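Local coordinates for galactose mutarotase-like protein (Clostridium acetobutylicum, PDB 3OS7), which probably binds carbohydrates and may interconvert the anomers of an aldose sugar, at residues A[107-112]-A[183-188]; A[68-73]-A[111-116]; A[79-84]-A[301-306]. All blocks are in the same frame, centred on the assembly; numbering follows the deposited sequence.

Contact 1: A[107-112]-A[183-188]; sequences YIHGFI and GYHSAF. With TLA (L(+)-tartaric acid), chain F.
H109 holds its imidazole beside its own backbone N and anti to the carbonyl carbon (chi1 -66°), while H185 turns CG anti to the backbone N (chi1 -157°), and these two settings bring the rings together over what is probably a pocket of the galactose mutarotase-like beta fold. H109 follows strand 106-108; H185 sits where strand 178-189 is broken. The rings form an offset edge-to-face pair, H185 presenting its edge to the face of H109, with centroids 5.0 Å apart and planes at 83°. The closest atoms are NE2 of H109 and CD2 of H185, 3.5 Å apart. I108 CG1 lies over the centre of one H109 face, 3.6 Å above the plane. Both NE2 atoms converge on a single carboxylate oxygen of a tartrate, which probably came from the crystallisation liquor. Its position is consistent with a sugar site, since aldose 1-epimerases line theirs with two histidines. R68 and Q70 bind the same tartrate. O41 accepts from H185 NE2 at 2.9 Å and, in a nearly straight bond, from H109 NE2 at 2.7 Å.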
# COMPACT_ATOMS: atom_id res chain seq x y z
N TYR A 107 -17.25 6.74 1.92
CA TYR A 107 -16.76 5.37 1.95
C TYR A 107 -15.26 5.43 1.76
O TYR A 107 -14.78 6.14 0.86
CB TYR A 107 -17.42 4.48 0.89
CG TYR A 107 -17.00 3.04 1.05
CD1 TYR A 107 -17.54 2.25 2.05
CD2 TYR A 107 -16.01 2.48 0.25
CE1 TYR A 107 -17.14 0.96 2.24
CE2 TYR A 107 -15.59 1.17 0.45
CZ TYR A 107 -16.16 0.42 1.46
OH TYR A 107 -15.77 -0.87 1.67
N ILE A 108 -14.50 4.65 2.54
CA ILE A 108 -13.03 4.77 2.49
C ILE A 108 -12.38 3.39 2.54
O ILE A 108 -12.85 2.51 3.26
CB ILE A 108 -12.51 5.66 3.65
CG1 ILE A 108 -11.08 6.14 3.40
CG2 ILE A 108 -12.60 4.93 4.98
CD1 ILE A 108 -10.51 7.13 4.49
N HIS A 109 -11.34 3.21 1.71
CA HIS A 109 -10.36 2.11 1.78
C HIS A 109 -10.79 0.69 1.36
O HIS A 109 -9.94 -0.13 0.99
CB HIS A 109 -9.71 2.04 3.16
CG HIS A 109 -8.85 3.22 3.48
ND1 HIS A 109 -8.10 3.89 2.52
CD2 HIS A 109 -8.56 3.82 4.67
CE1 HIS A 109 -7.44 4.88 3.11
NE2 HIS A 109 -7.71 4.86 4.41
N GLY A 110 -12.08 0.40 1.40
CA GLY A 110 -12.56 -0.94 1.05
C GLY A 110 -12.51 -1.98 2.17
O GLY A 110 -12.11 -1.69 3.29
N PHE A 111 -12.91 -3.19 1.86
CA PHE A 111 -13.02 -4.26 2.86
C PHE A 111 -12.01 -5.38 2.66
O PHE A 111 -11.86 -6.23 3.53
CB PHE A 111 -14.45 -4.88 2.86
CG PHE A 111 -14.86 -5.38 1.52
CD1 PHE A 111 -14.51 -6.65 1.09
CD2 PHE A 111 -15.58 -4.57 0.65
CE1 PHE A 111 -14.85 -7.09 -0.17
CE2 PHE A 111 -15.91 -4.99 -0.61
CZ PHE A 111 -15.56 -6.27 -1.03
N ILE A 112 -11.32 -5.42 1.52
CA ILE A 112 -10.47 -6.57 1.25
C ILE A 112 -9.28 -6.60 2.22
O ILE A 112 -8.79 -7.66 2.55
CB ILE A 112 -10.01 -6.71 -0.25
CG1 ILE A 112 -9.14 -5.55 -0.69
CG2 ILE A 112 -11.23 -6.90 -1.19
CD1 ILE A 112 -8.64 -5.73 -2.15
N GLY A 183 -4.83 0.67 -4.27
CA GLY A 183 -3.67 1.25 -3.63
C GLY A 183 -3.28 0.46 -2.41
O GLY A 183 -3.79 -0.64 -2.18
N TYR A 184 -2.32 1.01 -1.66
CA TYR A 184 -1.88 0.41 -0.43
C TYR A 184 -1.74 1.46 0.65
O TYR A 184 -1.35 2.58 0.39
CB TYR A 184 -0.53 -0.24 -0.58
CG TYR A 184 -0.57 -1.60 -1.20
CD1 TYR A 184 -0.57 -1.77 -2.56
CD2 TYR A 184 -0.59 -2.74 -0.40
CE1 TYR A 184 -0.61 -3.02 -3.11
CE2 TYR A 184 -0.64 -3.98 -0.92
CZ TYR A 184 -0.62 -4.13 -2.29
OH TYR A 184 -0.65 -5.41 -2.83
N HIS A 185 -2.02 1.06 1.88
CA HIS A 185 -1.86 1.95 3.03
C HIS A 185 -0.57 1.62 3.79
O HIS A 185 -0.54 1.56 5.02
CB HIS A 185 -3.08 1.77 3.91
CG HIS A 185 -3.37 2.94 4.79
ND1 HIS A 185 -2.53 3.32 5.81
CD2 HIS A 185 -4.45 3.76 4.86
CE1 HIS A 185 -3.06 4.35 6.46
NE2 HIS A 185 -4.22 4.64 5.89
N SER A 186 0.52 1.47 3.05
CA SER A 186 1.75 0.88 3.56
C SER A 186 2.36 1.63 4.76
O SER A 186 2.57 2.85 4.70
CB SER A 186 2.75 0.81 2.41
OG SER A 186 2.12 0.26 1.26
N ALA A 187 2.65 0.88 5.82
CA ALA A 187 3.08 1.43 7.12
C ALA A 187 4.54 1.11 7.41
O ALA A 187 4.90 -0.07 7.56
CB ALA A 187 2.18 0.89 8.24
N PHE A 188 5.36 2.15 7.47
CA PHE A 188 6.81 2.04 7.62
C PHE A 188 7.31 2.44 8.99
O PHE A 188 6.90 3.46 9.52
CB PHE A 188 7.50 2.92 6.57
CG PHE A 188 7.32 2.41 5.17
CD1 PHE A 188 8.17 1.45 4.67
CD2 PHE A 188 6.27 2.85 4.39
CE1 PHE A 188 7.98 0.95 3.39
CE2 PHE A 188 6.09 2.35 3.13
CZ PHE A 188 6.95 1.39 2.64
O1 TLA F . -7.20 3.86 10.59
O11 TLA F . -6.74 5.88 11.26
C1 TLA F . -7.15 5.08 10.40
C2 TLA F . -7.58 5.62 9.08
O2 TLA F . -7.89 4.54 8.19
C3 TLA F . -6.43 6.46 8.52
O3 TLA F . -5.26 5.62 8.46
C4 TLA F . -6.85 7.03 7.18
O4 TLA F . -7.61 8.04 7.20
O41 TLA F . -6.43 6.50 6.12

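Contact 2: A[68-73]-A[111-116]; sequences RPQVYG and FIKNSK
P69 and N114 meet at about a right angle: CD of P69 is 3.3 Å from ND2 of N114, and CG of the same proline rests 3.4 Å from the backbone O of K113. Next to this pair, Q70 and K113 cross at a slant and touch through OE1 of the glutamine and CE of the lysine, also 3.3 Å apart. Both chains set CG between the backbone N and the carbonyl carbon (chi1 63° in each). The Q70 chain then bends at chi2 and that of K113 at chi4, so that the ammonium turns away from the glutamine oxygen at the last bond. No direct hydrogen bond crosses the contact; a water does the bridging. It donates to Q70 OE1 at 3.0 Å and accepts from N114 ND2 at 2.9 Å, with a weak, long bond from K113 NZ. The lysine amine has firmer partners on its own side, giving hydrogen bonds to N114 OD1 (2.9 Å) and to the carbonyl of G110. Thus both ends of the N114 amide are engaged, ND2 also reaching the carbonyl of K66. One step further out, the turn carrying K113 and N114 is fastened at F111 O, which takes N114 N and S115 OG (2.8 Å) from opposite faces of its plane. Q70 NE2 also hydrogen-bonds a tartrate, probably from the crystallisation liquor. The arrangement joins two loops at the rim of what is probably the sugar-binding cleft of the mutarotase-like beta-sandwich.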
# COMPACT_ATOMS: atom_id res chain seq x y z
N ARG A 68 -8.50 -2.79 12.49
CA ARG A 68 -7.72 -1.65 11.96
C ARG A 68 -6.36 -2.12 11.43
O ARG A 68 -5.30 -1.81 11.97
CB ARG A 68 -7.54 -0.59 13.04
CG ARG A 68 -7.21 0.77 12.49
CD ARG A 68 -6.62 1.63 13.57
NE ARG A 68 -6.37 2.99 13.09
CZ ARG A 68 -5.73 3.90 13.79
NH1 ARG A 68 -5.25 3.60 14.98
NH2 ARG A 68 -5.52 5.10 13.28
N PRO A 69 -6.38 -2.88 10.33
CA PRO A 69 -5.11 -3.42 9.84
C PRO A 69 -4.33 -2.41 9.01
O PRO A 69 -3.11 -2.60 8.75
CB PRO A 69 -5.58 -4.60 8.97
CG PRO A 69 -6.88 -4.16 8.45
CD PRO A 69 -7.53 -3.42 9.61
N GLN A 70 -5.00 -1.33 8.62
CA GLN A 70 -4.38 -0.38 7.72
C GLN A 70 -3.19 0.42 8.28
O GLN A 70 -2.51 1.09 7.51
CB GLN A 70 -5.41 0.60 7.17
CG GLN A 70 -6.08 1.49 8.19
CD GLN A 70 -7.34 0.90 8.68
OE1 GLN A 70 -7.51 -0.30 8.64
NE2 GLN A 70 -8.25 1.75 9.19
N VAL A 71 -2.97 0.37 9.59
CA VAL A 71 -1.81 1.02 10.22
C VAL A 71 -0.61 0.09 10.46
O VAL A 71 0.33 0.46 11.14
CB VAL A 71 -2.21 1.75 11.50
CG1 VAL A 71 -3.20 2.81 11.14
CG2 VAL A 71 -2.75 0.78 12.58
N TYR A 72 -0.66 -1.12 9.86
CA TYR A 72 0.45 -2.05 9.86
C TYR A 72 0.73 -2.64 8.47
O TYR A 72 -0.17 -2.87 7.65
CB TYR A 72 0.15 -3.23 10.79
CG TYR A 72 0.01 -2.81 12.23
CD1 TYR A 72 1.14 -2.56 13.01
CD2 TYR A 72 -1.24 -2.67 12.81
CE1 TYR A 72 1.02 -2.15 14.36
CE2 TYR A 72 -1.38 -2.30 14.14
CZ TYR A 72 -0.25 -2.03 14.90
OH TYR A 72 -0.40 -1.65 16.22
N GLY A 73 1.99 -2.93 8.24
CA GLY A 73 2.41 -3.73 7.07
C GLY A 73 1.99 -3.16 5.72
O GLY A 73 2.14 -1.95 5.46
N PHE A 111 -12.91 -3.19 1.86
CA PHE A 111 -13.02 -4.26 2.86
C PHE A 111 -12.01 -5.38 2.66
O PHE A 111 -11.86 -6.23 3.53
CB PHE A 111 -14.45 -4.88 2.86
CG PHE A 111 -14.86 -5.38 1.52
CD1 PHE A 111 -14.51 -6.65 1.09
CD2 PHE A 111 -15.58 -4.57 0.65
CE1 PHE A 111 -14.85 -7.09 -0.17
CE2 PHE A 111 -15.91 -4.99 -0.61
CZ PHE A 111 -15.56 -6.27 -1.03
N ILE A 112 -11.32 -5.42 1.52
CA ILE A 112 -10.47 -6.57 1.25
C ILE A 112 -9.28 -6.60 2.22
O ILE A 112 -8.79 -7.66 2.55
CB ILE A 112 -10.01 -6.71 -0.25
CG1 ILE A 112 -9.14 -5.55 -0.69
CG2 ILE A 112 -11.23 -6.90 -1.19
CD1 ILE A 112 -8.64 -5.73 -2.15
N LYS A 113 -8.89 -5.45 2.75
CA LYS A 113 -7.84 -5.39 3.77
C LYS A 113 -8.24 -6.05 5.09
O LYS A 113 -7.39 -6.39 5.89
CB LYS A 113 -7.44 -3.93 4.08
CG LYS A 113 -8.55 -3.08 4.68
CD LYS A 113 -8.11 -1.58 4.80
CE LYS A 113 -8.99 -0.84 5.72
NZ LYS A 113 -10.43 -1.06 5.49
N ASN A 114 -9.55 -6.15 5.33
CA ASN A 114 -10.08 -6.75 6.58
C ASN A 114 -10.49 -8.20 6.41
O ASN A 114 -10.88 -8.86 7.37
CB ASN A 114 -11.31 -5.98 7.07
CG ASN A 114 -11.08 -4.47 7.21
OD1 ASN A 114 -11.39 -3.72 6.29
ND2 ASN A 114 -10.56 -4.04 8.35
N SER A 115 -10.44 -8.70 5.18
CA SER A 115 -11.09 -9.96 4.81
C SER A 115 -10.14 -11.13 4.76
O SER A 115 -8.93 -10.95 4.76
CB SER A 115 -11.78 -9.79 3.46
OG SER A 115 -12.83 -8.87 3.61
N LYS A 116 -10.67 -12.35 4.76
CA LYS A 116 -9.83 -13.55 4.70
C LYS A 116 -9.41 -13.85 3.28
O LYS A 116 -10.24 -13.92 2.39
CB LYS A 116 -10.56 -14.77 5.24
CG LYS A 116 -10.98 -14.66 6.68
CD LYS A 116 -11.39 -16.04 7.24
CE LYS A 116 -12.19 -15.86 8.52
NZ LYS A 116 -12.41 -17.17 9.21
O HOH W 1 -10.41 -1.15 8.86

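Contact 3: A[79-84]-A[301-306]; sequences PPNRID and EPQTSI
Q303 runs across the ring of P80 and finishes against N81. Its CB lies 3.9 Å from CG of P80. Because CG stands beside the backbone N (chi1 -48°) and the chain is extended beyond it, the next two atoms, CG and CD, pass over the same proline, each 3.8 Å from P80 CB. The tip then divides. OE1 still touches P80 CB (3.7 Å) and meets N81 CB at 3.6 Å, while NE2 turns back to its own segment and donates to S305 O at 2.9 Å. That bond enters nearly along the C=O axis (161°) and lies in the glutamine amide plane, which fixes the flip of the amide and leaves OE1 as the end facing N81. The strand 297-303 that carries Q303 pairs with 178-189 in the large antiparallel framework of the mutarotase-like beta-sandwich, whereas 82-84 opens a strand of a small three-stranded sheet; the side chain spans the junction between them. The two amide planes are 55° apart and do not bond directly. A water bridges the polar atoms instead, donating to Q303 OE1 (2.7 Å) and to E301 OE1, and accepting from N81 ND2 at 3.0 Å. The other end of the N81 amide is taken up within its own segment: OD1 accepts from both R82 N and R82 NH1, in bent bonds, with NH1 tilted from the carbonyl plane. R82 in turn makes a salt bridge through NH2 with E101 OE2.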
# COMPACT_ATOMS: atom_id res chain seq x y z
N PRO A 79 -11.55 0.67 -2.85
CA PRO A 79 -10.68 1.68 -3.43
C PRO A 79 -9.75 2.25 -2.36
O PRO A 79 -10.12 2.24 -1.19
CB PRO A 79 -11.65 2.75 -3.86
CG PRO A 79 -12.73 2.70 -2.80
CD PRO A 79 -12.84 1.26 -2.42
N PRO A 80 -8.58 2.78 -2.74
CA PRO A 80 -7.79 3.53 -1.78
C PRO A 80 -8.47 4.85 -1.44
O PRO A 80 -8.91 5.58 -2.30
CB PRO A 80 -6.47 3.78 -2.52
CG PRO A 80 -6.85 3.84 -3.93
CD PRO A 80 -8.04 2.91 -4.11
N ASN A 81 -8.53 5.17 -0.16
CA ASN A 81 -9.03 6.44 0.30
C ASN A 81 -10.52 6.63 -0.01
O ASN A 81 -11.25 5.62 -0.20
CB ASN A 81 -8.15 7.56 -0.26
CG ASN A 81 -7.99 8.71 0.72
OD1 ASN A 81 -8.91 9.48 0.92
ND2 ASN A 81 -6.83 8.79 1.36
N ARG A 82 -10.96 7.88 -0.11
CA ARG A 82 -12.38 8.25 -0.02
C ARG A 82 -13.20 8.28 -1.32
O ARG A 82 -12.70 8.64 -2.38
CB ARG A 82 -12.50 9.60 0.68
CG ARG A 82 -11.99 9.58 2.09
CD ARG A 82 -11.63 10.97 2.53
NE ARG A 82 -11.27 10.95 3.93
CZ ARG A 82 -10.05 10.77 4.40
NH1 ARG A 82 -9.01 10.62 3.59
NH2 ARG A 82 -9.86 10.75 5.71
N ILE A 83 -14.45 7.84 -1.21
CA ILE A 83 -15.48 8.10 -2.21
C ILE A 83 -16.53 8.99 -1.56
O ILE A 83 -17.17 8.58 -0.55
CB ILE A 83 -16.17 6.82 -2.74
CG1 ILE A 83 -15.16 5.76 -3.23
CG2 ILE A 83 -17.25 7.16 -3.82
CD1 ILE A 83 -14.21 6.21 -4.29
N ASP A 84 -16.71 10.19 -2.12
CA ASP A 84 -17.67 11.18 -1.64
C ASP A 84 -19.08 10.63 -1.44
O ASP A 84 -19.70 10.11 -2.38
CB ASP A 84 -17.64 12.37 -2.63
CG ASP A 84 -18.53 13.54 -2.23
OD1 ASP A 84 -19.25 13.45 -1.20
OD2 ASP A 84 -18.49 14.57 -2.97
N GLU A 301 1.53 5.81 0.71
CA GLU A 301 0.35 5.14 0.20
C GLU A 301 0.17 5.34 -1.31
O GLU A 301 -0.47 6.28 -1.73
CB GLU A 301 -0.88 5.64 0.96
CG GLU A 301 -0.73 5.68 2.51
CD GLU A 301 -1.98 6.24 3.22
OE1 GLU A 301 -3.05 6.26 2.60
OE2 GLU A 301 -1.89 6.67 4.38
N PRO A 302 0.73 4.43 -2.11
CA PRO A 302 0.56 4.53 -3.55
C PRO A 302 -0.87 4.23 -3.96
O PRO A 302 -1.53 3.41 -3.32
CB PRO A 302 1.51 3.48 -4.09
CG PRO A 302 1.66 2.50 -3.02
CD PRO A 302 1.55 3.26 -1.74
N GLN A 303 -1.32 4.89 -5.03
CA GLN A 303 -2.67 4.71 -5.57
C GLN A 303 -2.65 4.78 -7.08
O GLN A 303 -1.88 5.54 -7.64
CB GLN A 303 -3.64 5.81 -5.05
CG GLN A 303 -3.60 6.06 -3.58
CD GLN A 303 -4.66 7.03 -3.05
OE1 GLN A 303 -4.91 7.07 -1.85
NE2 GLN A 303 -5.29 7.80 -3.93
N THR A 304 -3.52 4.01 -7.73
CA THR A 304 -3.68 4.10 -9.18
C THR A 304 -4.35 5.37 -9.66
O THR A 304 -4.24 5.76 -10.82
CB THR A 304 -4.48 2.90 -9.73
OG1 THR A 304 -5.78 2.85 -9.09
CG2 THR A 304 -3.72 1.61 -9.46
N SER A 305 -5.08 6.02 -8.77
CA SER A 305 -5.86 7.16 -9.13
C SER A 305 -5.94 8.13 -7.97
O SER A 305 -5.60 7.80 -6.84
CB SER A 305 -7.27 6.75 -9.57
OG SER A 305 -8.09 6.28 -8.51
N ILE A 306 -6.42 9.32 -8.28
CA ILE A 306 -6.63 10.35 -7.30
C ILE A 306 -7.71 9.90 -6.29
O ILE A 306 -8.56 9.05 -6.58
CB ILE A 306 -6.99 11.70 -7.99
CG1 ILE A 306 -6.78 12.87 -7.04
CG2 ILE A 306 -8.42 11.69 -8.58
CD1 ILE A 306 -6.87 14.20 -7.76
O HOH W 2 -4.95 6.46 0.82

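In the fold
From the N terminus, 68-73 comes first, and contact 2 closes the loop from there to 111-116. Before it closes, the chain passes 79-84, which opens the very long loop that contact 3 shuts at 301-306, so contacts 2 and 3 cross; their centres lie about 15 Å apart. Contact 1 starts at 107-112, sharing F111 and I112 with contact 2, and ends at 183-188, nested inside the loop of contact 3. Strand pairing joins contacts 1 and 3 twice, 106-108 beside 82-90 and 178-189 beside 297-303. A probable hydrogen bond from A187 to G73 ties contacts 1 and 2. Together they bind the loops 68-73 and 111-116, at what is probably the pocket rim, and the small sheet to the main beta framework.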